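Local coordinates for uncharacterized protein (Deinococcus radiodurans, PDB 3GG7) that is of unknown function but binds manganese and probably acts as a metal-dependent hydrolase of ester bonds, as a member of the TatD family, at residues Y13-P16 with V17-A20; P37-W40 with R41-A45; V105-H108 with I109-C113; E231-V234 with K235-S239. One frame throughout, in Å; residues are numbered along the deposited sequence.

Contact 1: Y13-P16 with V17-A20; sequences YPDP and VAVA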
loop_
_atom_site.group_PDB
_atom_site.type_symbol
_atom_site.label_atom_id
_atom_site.label_comp_id
_atom_site.label_asym_id
_atom_site.label_seq_id
_atom_site.Cartn_x
_atom_site.Cartn_y
_atom_site.Cartn_z
ATOM N N TYR A 13 13.875 4.095 6.608
ATOM C CA TYR A 13 14.738 3.423 7.597
ATOM C C TYR A 13 16.050 4.191 7.746
ATOM O O TYR A 13 16.488 4.868 6.826
ATOM C CB TYR A 13 15.020 1.985 7.187
ATOM C CG TYR A 13 13.854 1.062 7.351
ATOM C CD1 TYR A 13 13.555 0.491 8.581
ATOM C CD2 TYR A 13 13.023 0.777 6.284
ATOM C CE1 TYR A 13 12.468 -0.364 8.742
ATOM C CE2 TYR A 13 11.926 -0.088 6.433
ATOM C CZ TYR A 13 11.656 -0.668 7.642
ATOM O OH TYR A 13 10.534 -1.494 7.707
ATOM N N PRO A 14 16.710 4.059 8.914
ATOM C CA PRO A 14 18.017 4.706 8.994
ATOM C C PRO A 14 19.064 4.236 7.974
ATOM O O PRO A 14 19.867 5.061 7.509
ATOM C CB PRO A 14 18.473 4.380 10.417
ATOM C CG PRO A 14 17.233 4.274 11.188
ATOM C CD PRO A 14 16.180 3.694 10.245
ATOM N N ASP A 15 19.012 2.957 7.577
ATOM C CA ASP A 15 19.919 2.387 6.583
ATOM C C ASP A 15 19.086 1.629 5.535
ATOM O O ASP A 15 18.967 0.407 5.616
ATOM C CB ASP A 15 20.917 1.443 7.283
ATOM C CG ASP A 15 22.020 0.941 6.376
ATOM O OD1 ASP A 15 21.912 0.990 5.132
ATOM O OD2 ASP A 15 23.016 0.412 6.924
ATOM N N PRO A 16 18.499 2.369 4.574
ATOM C CA PRO A 16 17.627 1.689 3.583
ATOM C C PRO A 16 18.287 0.597 2.777
ATOM O O PRO A 16 17.653 -0.420 2.453
ATOM C CB PRO A 16 17.185 2.837 2.672
ATOM C CG PRO A 16 17.174 4.020 3.585
ATOM C CD PRO A 16 18.399 3.834 4.458
ATOM N N VAL A 17 19.552 0.783 2.409
ATOM C CA VAL A 17 20.255 -0.248 1.650
ATOM C C VAL A 17 20.384 -1.550 2.451
ATOM O O VAL A 17 20.231 -2.635 1.882
ATOM C CB VAL A 17 21.652 0.253 1.180
ATOM C CG1 VAL A 17 22.490 -0.883 0.604
ATOM C CG2 VAL A 17 21.487 1.405 0.190
ATOM N N ALA A 18 20.671 -1.471 3.753
ATOM C CA ALA A 18 20.761 -2.678 4.566
ATOM C C ALA A 18 19.444 -3.451 4.574
ATOM O O ALA A 18 19.435 -4.681 4.522
ATOM C CB ALA A 18 21.203 -2.343 6.008
ATOM N N VAL A 19 18.324 -2.723 4.642
ATOM C CA VAL A 19 17.033 -3.372 4.680
ATOM C C VAL A 19 16.766 -4.008 3.308
ATOM O O VAL A 19 16.336 -5.133 3.238
ATOM C CB VAL A 19 15.910 -2.403 5.105
ATOM C CG1 VAL A 19 14.564 -3.095 5.085
ATOM C CG2 VAL A 19 16.210 -1.814 6.516
ATOM N N ALA A 20 17.024 -3.281 2.234
ATOM C CA ALA A 20 16.860 -3.826 0.874
ATOM C C ALA A 20 17.692 -5.074 0.640
ATOM O O ALA A 20 17.204 -6.047 0.088
ATOM C CB ALA A 20 17.208 -2.767 -0.169
#

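Contact 2: P37-W40 with R41-A45; sequences PAAW and RGTLA. With SO4 (sulfate ion), chain C.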
loop_
_atom_site.group_PDB
_atom_site.type_symbol
_atom_site.label_atom_id
_atom_site.label_comp_id
_atom_site.label_asym_id
_atom_site.label_seq_id
_atom_site.Cartn_x
_atom_site.Cartn_y
_atom_site.Cartn_z
ATOM N N PRO A 37 6.711 12.422 -4.994
ATOM C CA PRO A 37 7.296 11.964 -6.252
ATOM C C PRO A 37 8.734 12.431 -6.437
ATOM O O PRO A 37 9.471 11.829 -7.238
ATOM C CB PRO A 37 6.348 12.533 -7.323
ATOM C CG PRO A 37 5.683 13.661 -6.652
ATOM C CD PRO A 37 5.546 13.313 -5.208
ATOM N N ALA A 38 9.127 13.493 -5.743
ATOM C CA ALA A 38 10.516 13.953 -5.792
ATOM C C ALA A 38 11.503 12.915 -5.276
ATOM O O ALA A 38 12.683 12.984 -5.593
ATOM C CB ALA A 38 10.657 15.265 -5.013
ATOM N N ALA A 39 11.018 11.980 -4.461
ATOM C CA ALA A 39 11.852 10.917 -3.888
ATOM C C ALA A 39 12.144 9.780 -4.867
ATOM O O ALA A 39 12.923 8.893 -4.565
ATOM C CB ALA A 39 11.203 10.359 -2.610
ATOM N N TRP A 40 11.555 9.827 -6.056
ATOM C CA TRP A 40 11.606 8.689 -6.985
ATOM C C TRP A 40 13.038 8.232 -7.298
ATOM O O TRP A 40 13.359 7.056 -7.179
ATOM C CB TRP A 40 10.812 9.053 -8.269
ATOM C CG TRP A 40 10.844 7.974 -9.266
ATOM C CD1 TRP A 40 11.487 7.999 -10.474
ATOM C CD2 TRP A 40 10.257 6.684 -9.156
ATOM N NE1 TRP A 40 11.314 6.817 -11.132
ATOM C CE2 TRP A 40 10.567 5.979 -10.342
ATOM C CE3 TRP A 40 9.494 6.045 -8.168
ATOM C CZ2 TRP A 40 10.150 4.672 -10.557
ATOM C CZ3 TRP A 40 9.045 4.753 -8.409
ATOM C CH2 TRP A 40 9.396 4.076 -9.566
ATOM N N ARG A 41 13.908 9.138 -7.718
ATOM C CA ARG A 41 15.214 8.698 -8.197
ATOM C C ARG A 41 16.000 8.043 -7.055
ATOM O O ARG A 41 16.590 6.997 -7.209
ATOM C CB ARG A 41 16.011 9.853 -8.785
ATOM C CG ARG A 41 15.572 10.246 -10.155
ATOM C CD ARG A 41 16.307 9.516 -11.263
ATOM N NE ARG A 41 15.658 9.867 -12.517
ATOM C CZ ARG A 41 14.730 9.129 -13.134
ATOM N NH1 ARG A 41 14.431 7.911 -12.717
ATOM N NH2 ARG A 41 14.138 9.596 -14.214
ATOM N N GLY A 42 15.978 8.681 -5.882
ATOM C CA GLY A 42 16.723 8.189 -4.759
ATOM C C GLY A 42 16.198 6.859 -4.246
ATOM O O GLY A 42 16.951 5.945 -3.885
ATOM N N THR A 43 14.892 6.727 -4.166
ATOM C CA THR A 43 14.306 5.497 -3.670
ATOM C C THR A 43 14.367 4.377 -4.701
ATOM O O THR A 43 14.698 3.244 -4.357
ATOM C CB THR A 43 12.886 5.773 -3.203
ATOM O OG1 THR A 43 12.955 6.770 -2.187
ATOM C CG2 THR A 43 12.260 4.508 -2.653
ATOM N N LEU A 44 14.134 4.693 -5.978
ATOM C CA LEU A 44 14.326 3.711 -7.051
ATOM C C LEU A 44 15.747 3.117 -7.033
ATOM O O LEU A 44 15.942 1.954 -7.362
ATOM C CB LEU A 44 14.043 4.347 -8.423
ATOM C CG LEU A 44 14.198 3.464 -9.648
ATOM C CD1 LEU A 44 13.269 2.228 -9.632
ATOM C CD2 LEU A 44 13.900 4.343 -10.859
ATOM N N ALA A 45 16.740 3.938 -6.689
ATOM C CA ALA A 45 18.126 3.443 -6.641
ATOM C C ALA A 45 18.341 2.274 -5.699
ATOM O O ALA A 45 19.253 1.487 -5.919
ATOM C CB ALA A 45 19.054 4.574 -6.268
HETATM S S SO4 C . 15.399 13.383 -13.578
HETATM O O1 SO4 C . 14.755 12.437 -14.476
HETATM O O2 SO4 C . 16.356 12.685 -12.715
HETATM O O3 SO4 C . 16.135 14.390 -14.361
HETATM O O4 SO4 C . 14.342 14.032 -12.805
HETATM O O HOH W 1 15.091 11.416 -5.088
HETATM O O HOH W 2 13.601 12.045 -8.104
#

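Contact 3: V105-H108 with I109-C113; sequences VFQH and ILRRC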
loop_
_atom_site.group_PDB
_atom_site.type_symbol
_atom_site.label_atom_id
_atom_site.label_comp_id
_atom_site.label_asym_id
_atom_site.label_seq_id
_atom_site.Cartn_x
_atom_site.Cartn_y
_atom_site.Cartn_z
ATOM N N VAL A 105 -4.736 16.787 -5.011
ATOM C CA VAL A 105 -3.618 15.945 -5.381
ATOM C C VAL A 105 -4.056 14.518 -5.736
ATOM O O VAL A 105 -3.604 13.940 -6.726
ATOM C CB VAL A 105 -2.544 15.909 -4.248
ATOM C CG1 VAL A 105 -1.541 14.795 -4.464
ATOM C CG2 VAL A 105 -1.827 17.248 -4.173
ATOM N N PHE A 106 -4.889 13.915 -4.895
ATOM C CA PHE A 106 -5.325 12.554 -5.156
ATOM C C PHE A 106 -6.121 12.456 -6.465
ATOM O O PHE A 106 -5.946 11.530 -7.259
ATOM C CB PHE A 106 -6.166 12.034 -3.971
ATOM C CG PHE A 106 -6.484 10.575 -4.031
ATOM C CD1 PHE A 106 -5.551 9.621 -4.419
ATOM C CD2 PHE A 106 -7.748 10.140 -3.660
ATOM C CE1 PHE A 106 -5.894 8.263 -4.433
ATOM C CE2 PHE A 106 -8.100 8.808 -3.693
ATOM C CZ PHE A 106 -7.199 7.865 -4.066
ATOM N N GLN A 107 -6.989 13.431 -6.698
ATOM C CA GLN A 107 -7.766 13.432 -7.949
ATOM C C GLN A 107 -6.829 13.562 -9.144
ATOM O O GLN A 107 -6.978 12.852 -10.155
ATOM C CB GLN A 107 -8.759 14.577 -7.940
ATOM C CG GLN A 107 -9.420 14.832 -9.270
ATOM C CD GLN A 107 -10.459 15.913 -9.152
ATOM O OE1 GLN A 107 -10.137 17.105 -9.176
ATOM N NE2 GLN A 107 -11.711 15.504 -9.006
ATOM N N HIS A 108 -5.832 14.446 -9.028
ATOM C CA HIS A 108 -4.800 14.621 -10.071
ATOM C C HIS A 108 -4.095 13.288 -10.340
ATOM O O HIS A 108 -3.910 12.881 -11.492
ATOM C CB HIS A 108 -3.783 15.701 -9.665
ATOM C CG HIS A 108 -2.581 15.793 -10.558
ATOM N ND1 HIS A 108 -2.500 16.673 -11.625
ATOM C CD2 HIS A 108 -1.395 15.149 -10.512
ATOM C CE1 HIS A 108 -1.318 16.551 -12.202
ATOM N NE2 HIS A 108 -0.630 15.628 -11.550
ATOM N N ILE A 109 -3.713 12.607 -9.257
ATOM C CA ILE A 109 -2.985 11.366 -9.361
ATOM C C ILE A 109 -3.830 10.320 -10.087
ATOM O O ILE A 109 -3.341 9.665 -10.987
ATOM C CB ILE A 109 -2.497 10.886 -7.986
ATOM C CG1 ILE A 109 -1.237 11.704 -7.609
ATOM C CG2 ILE A 109 -2.196 9.403 -8.011
ATOM C CD1 ILE A 109 -0.700 11.494 -6.212
ATOM N N LEU A 110 -5.094 10.187 -9.708
ATOM C CA LEU A 110 -5.962 9.197 -10.336
ATOM C C LEU A 110 -6.153 9.497 -11.817
ATOM O O LEU A 110 -6.073 8.594 -12.638
ATOM C CB LEU A 110 -7.302 9.125 -9.615
ATOM C CG LEU A 110 -7.259 8.631 -8.175
ATOM C CD1 LEU A 110 -8.649 8.614 -7.582
ATOM C CD2 LEU A 110 -6.645 7.221 -8.069
ATOM N N ARG A 111 -6.321 10.765 -12.151
ATOM C CA ARG A 111 -6.472 11.149 -13.546
ATOM C C ARG A 111 -5.211 10.854 -14.375
ATOM O O ARG A 111 -5.313 10.319 -15.484
ATOM C CB ARG A 111 -6.893 12.610 -13.649
ATOM C CG ARG A 111 -8.301 12.864 -13.127
ATOM C CD ARG A 111 -8.901 14.104 -13.764
ATOM N NE ARG A 111 -9.958 14.721 -12.961
ATOM C CZ ARG A 111 -11.165 14.197 -12.722
ATOM N NH1 ARG A 111 -11.517 12.995 -13.191
ATOM N NH2 ARG A 111 -12.037 14.885 -11.988
ATOM N N ARG A 112 -4.025 11.142 -13.822
ATOM C CA ARG A 112 -2.770 10.865 -14.529
ATOM C C ARG A 112 -2.574 9.367 -14.677
ATOM O O ARG A 112 -2.120 8.898 -15.723
ATOM C CB ARG A 112 -1.570 11.486 -13.823
ATOM C CG ARG A 112 -1.656 13.003 -13.662
ATOM C CD ARG A 112 -1.557 13.752 -14.984
ATOM N NE ARG A 112 -2.805 13.747 -15.750
ATOM C CZ ARG A 112 -3.891 14.480 -15.479
ATOM N NH1 ARG A 112 -4.960 14.379 -16.267
ATOM N NH2 ARG A 112 -3.935 15.300 -14.431
ATOM N N CYS A 113 -2.965 8.589 -13.662
ATOM C CA CYS A 113 -2.905 7.133 -13.773
ATOM C C CYS A 113 -3.777 6.670 -14.941
ATOM O O CYS A 113 -3.341 5.883 -15.762
ATOM C CB CYS A 113 -3.345 6.445 -12.503
ATOM S SG CYS A 113 -2.099 6.563 -11.169
#

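Contact 4: E231-V234 with K235-S239; sequences ERIV and KENVS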
loop_
_atom_site.group_PDB
_atom_site.type_symbol
_atom_site.label_atom_id
_atom_site.label_comp_id
_atom_site.label_asym_id
_atom_site.label_seq_id
_atom_site.Cartn_x
_atom_site.Cartn_y
_atom_site.Cartn_z
ATOM N N GLU A 231 0.854 -18.472 2.288
ATOM C CA GLU A 231 1.947 -17.959 1.443
ATOM C C GLU A 231 1.672 -18.188 -0.042
ATOM O O GLU A 231 1.903 -17.298 -0.877
ATOM C CB GLU A 231 3.301 -18.569 1.827
ATOM C CG GLU A 231 3.739 -18.252 3.233
ATOM C CD GLU A 231 5.178 -18.673 3.527
ATOM O OE1 GLU A 231 5.818 -19.329 2.675
ATOM O OE2 GLU A 231 5.659 -18.347 4.626
ATOM N N ARG A 232 1.155 -19.376 -0.387
ATOM C CA ARG A 232 0.848 -19.683 -1.772
ATOM C C ARG A 232 -0.251 -18.774 -2.298
ATOM O O ARG A 232 -0.147 -18.270 -3.416
ATOM C CB ARG A 232 0.420 -21.158 -1.932
ATOM C CG ARG A 232 -0.109 -21.504 -3.325
ATOM C CD ARG A 232 -0.639 -22.965 -3.432
ATOM N NE ARG A 232 -1.638 -23.305 -2.416
ATOM C CZ ARG A 232 -2.937 -23.008 -2.466
ATOM N NH1 ARG A 232 -3.461 -22.340 -3.491
ATOM N NH2 ARG A 232 -3.737 -23.392 -1.475
ATOM N N ILE A 233 -1.331 -18.640 -1.530
ATOM C CA ILE A 233 -2.468 -17.803 -1.921
ATOM C C ILE A 233 -2.045 -16.343 -2.162
ATOM O O ILE A 233 -2.384 -15.765 -3.193
ATOM C CB ILE A 233 -3.575 -17.896 -0.879
ATOM C CG1 ILE A 233 -4.281 -19.239 -1.027
ATOM C CG2 ILE A 233 -4.598 -16.759 -1.031
ATOM C CD1 ILE A 233 -5.079 -19.620 0.185
ATOM N N VAL A 234 -1.272 -15.785 -1.243
ATOM C CA VAL A 234 -0.748 -14.423 -1.410
ATOM C C VAL A 234 0.144 -14.296 -2.661
ATOM O O VAL A 234 -0.017 -13.353 -3.430
ATOM C CB VAL A 234 -0.049 -13.926 -0.140
ATOM C CG1 VAL A 234 0.572 -12.540 -0.368
ATOM C CG2 VAL A 234 -1.045 -13.894 1.028
ATOM N N LYS A 235 1.015 -15.276 -2.934
ATOM C CA LYS A 235 1.791 -15.258 -4.185
ATOM C C LYS A 235 0.911 -15.355 -5.431
ATOM O O LYS A 235 1.139 -14.663 -6.414
ATOM C CB LYS A 235 2.786 -16.419 -4.229
ATOM C CG LYS A 235 3.984 -16.250 -3.348
ATOM C CD LYS A 235 5.151 -15.731 -4.177
ATOM C CE LYS A 235 6.364 -15.494 -3.343
ATOM N NZ LYS A 235 7.497 -14.995 -4.201
ATOM N N GLU A 236 -0.087 -16.243 -5.386
ATOM C CA GLU A 236 -1.036 -16.360 -6.484
ATOM C C GLU A 236 -1.750 -15.028 -6.689
ATOM O O GLU A 236 -2.016 -14.623 -7.832
ATOM C CB GLU A 236 -2.095 -17.448 -6.236
ATOM C CG GLU A 236 -1.577 -18.859 -6.220
ATOM C CD GLU A 236 -2.594 -19.866 -5.718
ATOM O OE1 GLU A 236 -3.683 -19.472 -5.207
ATOM O OE2 GLU A 236 -2.298 -21.076 -5.820
ATOM N N ASN A 237 -2.088 -14.374 -5.578
ATOM C CA ASN A 237 -2.792 -13.105 -5.649
ATOM C C ASN A 237 -1.921 -12.015 -6.273
ATOM O O ASN A 237 -2.405 -11.258 -7.105
ATOM C CB ASN A 237 -3.279 -12.675 -4.271
ATOM C CG ASN A 237 -4.385 -13.571 -3.721
ATOM O OD1 ASN A 237 -4.960 -14.416 -4.444
ATOM N ND2 ASN A 237 -4.688 -13.387 -2.448
ATOM N N VAL A 238 -0.631 -11.974 -5.919
ATOM C CA VAL A 238 0.277 -11.013 -6.554
ATOM C C VAL A 238 0.381 -11.285 -8.051
ATOM O O VAL A 238 0.330 -10.357 -8.855
ATOM C CB VAL A 238 1.668 -10.979 -5.878
ATOM C CG1 VAL A 238 2.666 -10.095 -6.681
ATOM C CG2 VAL A 238 1.545 -10.464 -4.463
ATOM N N SER A 239 0.491 -12.561 -8.461
ATOM C CA SER A 239 0.508 -12.877 -9.885
ATOM C C SER A 239 -0.731 -12.365 -10.594
ATOM O O SER A 239 -0.631 -11.763 -11.677
ATOM C CB SER A 239 0.652 -14.382 -10.143
ATOM O OG SER A 239 1.716 -14.926 -9.390
#

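Contact 1: Y13-P16 with V17-A20
Asp15 meets Ala18 through a capping hydrogen bond: Ala18 N donates to Asp15 OD1 over 3.1 Å with an N-H...O angle of 157°. The amide reaches OD1 from above the carboxylate plane. A chi1 of -172° sets Asp15 CG opposite the backbone N and brings the carboxylate across the first turn, where Asp15 CG also rests 3.4 Å from Ala18 CB.

Ala20 N donates to Pro16 O at 2.9 Å, whereas the bond from Val19 N to Asp15 O is long and weak at 3.3 Å. Together these identify Asp15 as the N-cap of helix 16-25, which follows strand 4-8 in the TIM-barrel-type fold of the TatD family. Pro16, lacking an N-H, suits the first position of such a helix, and the carboxylate probably interacts favourably with the helix dipole.

The apolar part is a CH-pi contact. Val19 CG2 lies over one face of the Tyr13 ring, 4.1 Å from its centroid and displaced toward the rim, with Tyr13 CG its nearest ring atom at 3.8 Å. The phenol end is held elsewhere: Tyr13 OH hydrogen-bonds to Ala207 O. Tyr13 lies about 6 Å, side chain to side chain, from the manganese ligand His9.

Contact 2: P37-W40 with R41-A45
Trp40 and Leu44 each carry CG opposite the backbone N (chi1 179° and 180°), which brings the leucine across the indole. Leu44 CB stands above the centre of one ring face, and the CD2 branch approaches Trp40 NE1 to 3.6 Å. Arg41 bends sharply at chi2 (-91°), and its NH1 comes within 3.7 Å of Trp40 CD1.

Two backbone bonds hold this turn at the start of helix 40-44: Leu44 N donates to Trp40 O at 2.8 Å and Thr43 N to Ala39 O at 3.0 Å. Two waters bridge Ala38 O to Arg41 N and Gly42 N at the start of the helix, donating to the carbonyl and accepting from the amides. Thr43 OG1 is hydrogen-bonded to Asp11 OD2.

The outer edge of the guanidinium grips a sulfate, probably from the crystallisation liquor: Arg41 NE meets its O2 at 2.9 Å and Arg41 NH2 its O1 at 2.9 Å. Arg76 and Tyr77 bind the same ion.

Glu80 OE1 receives both Trp40 NE1 and Arg41 NH1, the latter as a salt bridge. Replacing Trp40 by an alanine would probably leave Leu44 without the ring face it packs on and Glu80 OE1 without the indole N-H. Arg41 thus lies between carboxylate and sulfate, which would probably favour its positive charge.

Contact 3: V105-H108 with I109-C113
Ile109 N donates to Val105 O at 2.9 Å, the shortest of four successive i to i+4 backbone bonds that carry helix 99-115 through these residues; the others run from Leu110, Arg111 and Arg112 to Phe106, Gln107 and His108. The side chains of that first pair lie next to each other and point the same way, Val105 CG1 touching Ile109 CD1 at 3.8 Å.

One residue further on, Leu110 is draped over a ring. Its CD1 sits above a face of Phe106, 4.0 Å from the centroid and 17° off the normal, while the other branch lies on the same side of the ring, Leu110 CD2 being 3.9 Å from Phe106 CE1.

On the solvent side the pairs are polar but rest largely on carbon. Gln107 and Arg111 run alongside each other, their flat groups 30° apart. Gln107 NE2 and Arg111 NH2 come within 3.1 Å as two donors that do not bond, so the pair is held by Gln107 CG stacking on one guanidinium face, 3.7 Å from Arg111 NE. In Arg112, chi1 (-59°, CG anti to the carbonyl carbon) sets CG over the imidazole in a CH-pi contact, Arg112 CG being 3.5 Å from His108 NE2; bends at chi2 and chi3 then bring an edge of the guanidinium round toward ND1. The charge itself is met by a salt bridge from Arg112 NH1 to Asp115.

Within the beta-alpha-beta unit, this helix covers strands 83-88 and 119-124. Phe106 and Ile109 press on Val87, Ile109 also on Val84, and Leu110 on Leu121; Ile109 further touches Phe74 of helix 72-77.

Contact 4: E231-V234 with K235-S239
Glu231 through Val234 and Lys235 through Val238 are joined by four consecutive i to i+4 bonds, the mark of an unbroken alpha-helix. The closest are Glu236 N to Arg232 O and Asn237 N to Ile233 O, each 2.8 Å.

One salt bridge spans the outer face along the same spacing. Arg232 NH1 donates to Glu236 OE2 over 2.9 Å with an N-H...O angle of 159°. The oxygen lies in the guanidinium plane at its edge and is met on its syn side, though from somewhat out of the carboxylate plane, the flat groups being turned 58° apart. A bend at chi3 (54°) curls the arginine back, and its CG also lies 3.3 Å from Glu236 OE2. Arg232 NE pairs with Glu229 OE1, placing the guanidinium between two carboxylates.

Toward the barrel, Asn237 runs alongside Ile233, with Asn237 ND2 3.7 Å from Ile233 CG2. The amide nitrogen donates outside the helix, to Val191 O and Arg188 O, while Val234 and Val238 pack on Thr193 and Leu192 of strand 191-193. Substituting a valine for Asn237 would probably leave both of those carbonyls without this donor and weaken the tie between helix and strand.

The chemistry thus divides by face: near solvent, two carboxylates would probably favour the positive charge of one guanidinium; toward the barrel, a buried amide reaches the start of strand 191-193 and the loop before it.

The four contacts come in series along the chain, each a local helical turn, and all fall within the TatD family's TIM-barrel fold. Contacts 1 and 2 are the closest pair, with centres 14 Å apart; they open helices 16-25 and 40-44, which follow strands 4-8 and 29-32 of the three-stranded parallel sheet. Contact 3, centred 19 Å from contact 2, lies on helix 99-115 against the five-stranded sheet. Contact 4, on the last helix, 227-243, packs on strand 191-193 at that sheet's far edge; its centre is 26 to 28 Å from the other centres. The contacts thus sample separate parts of the helical layer around the strands on and just beyond which the manganese ligands lie.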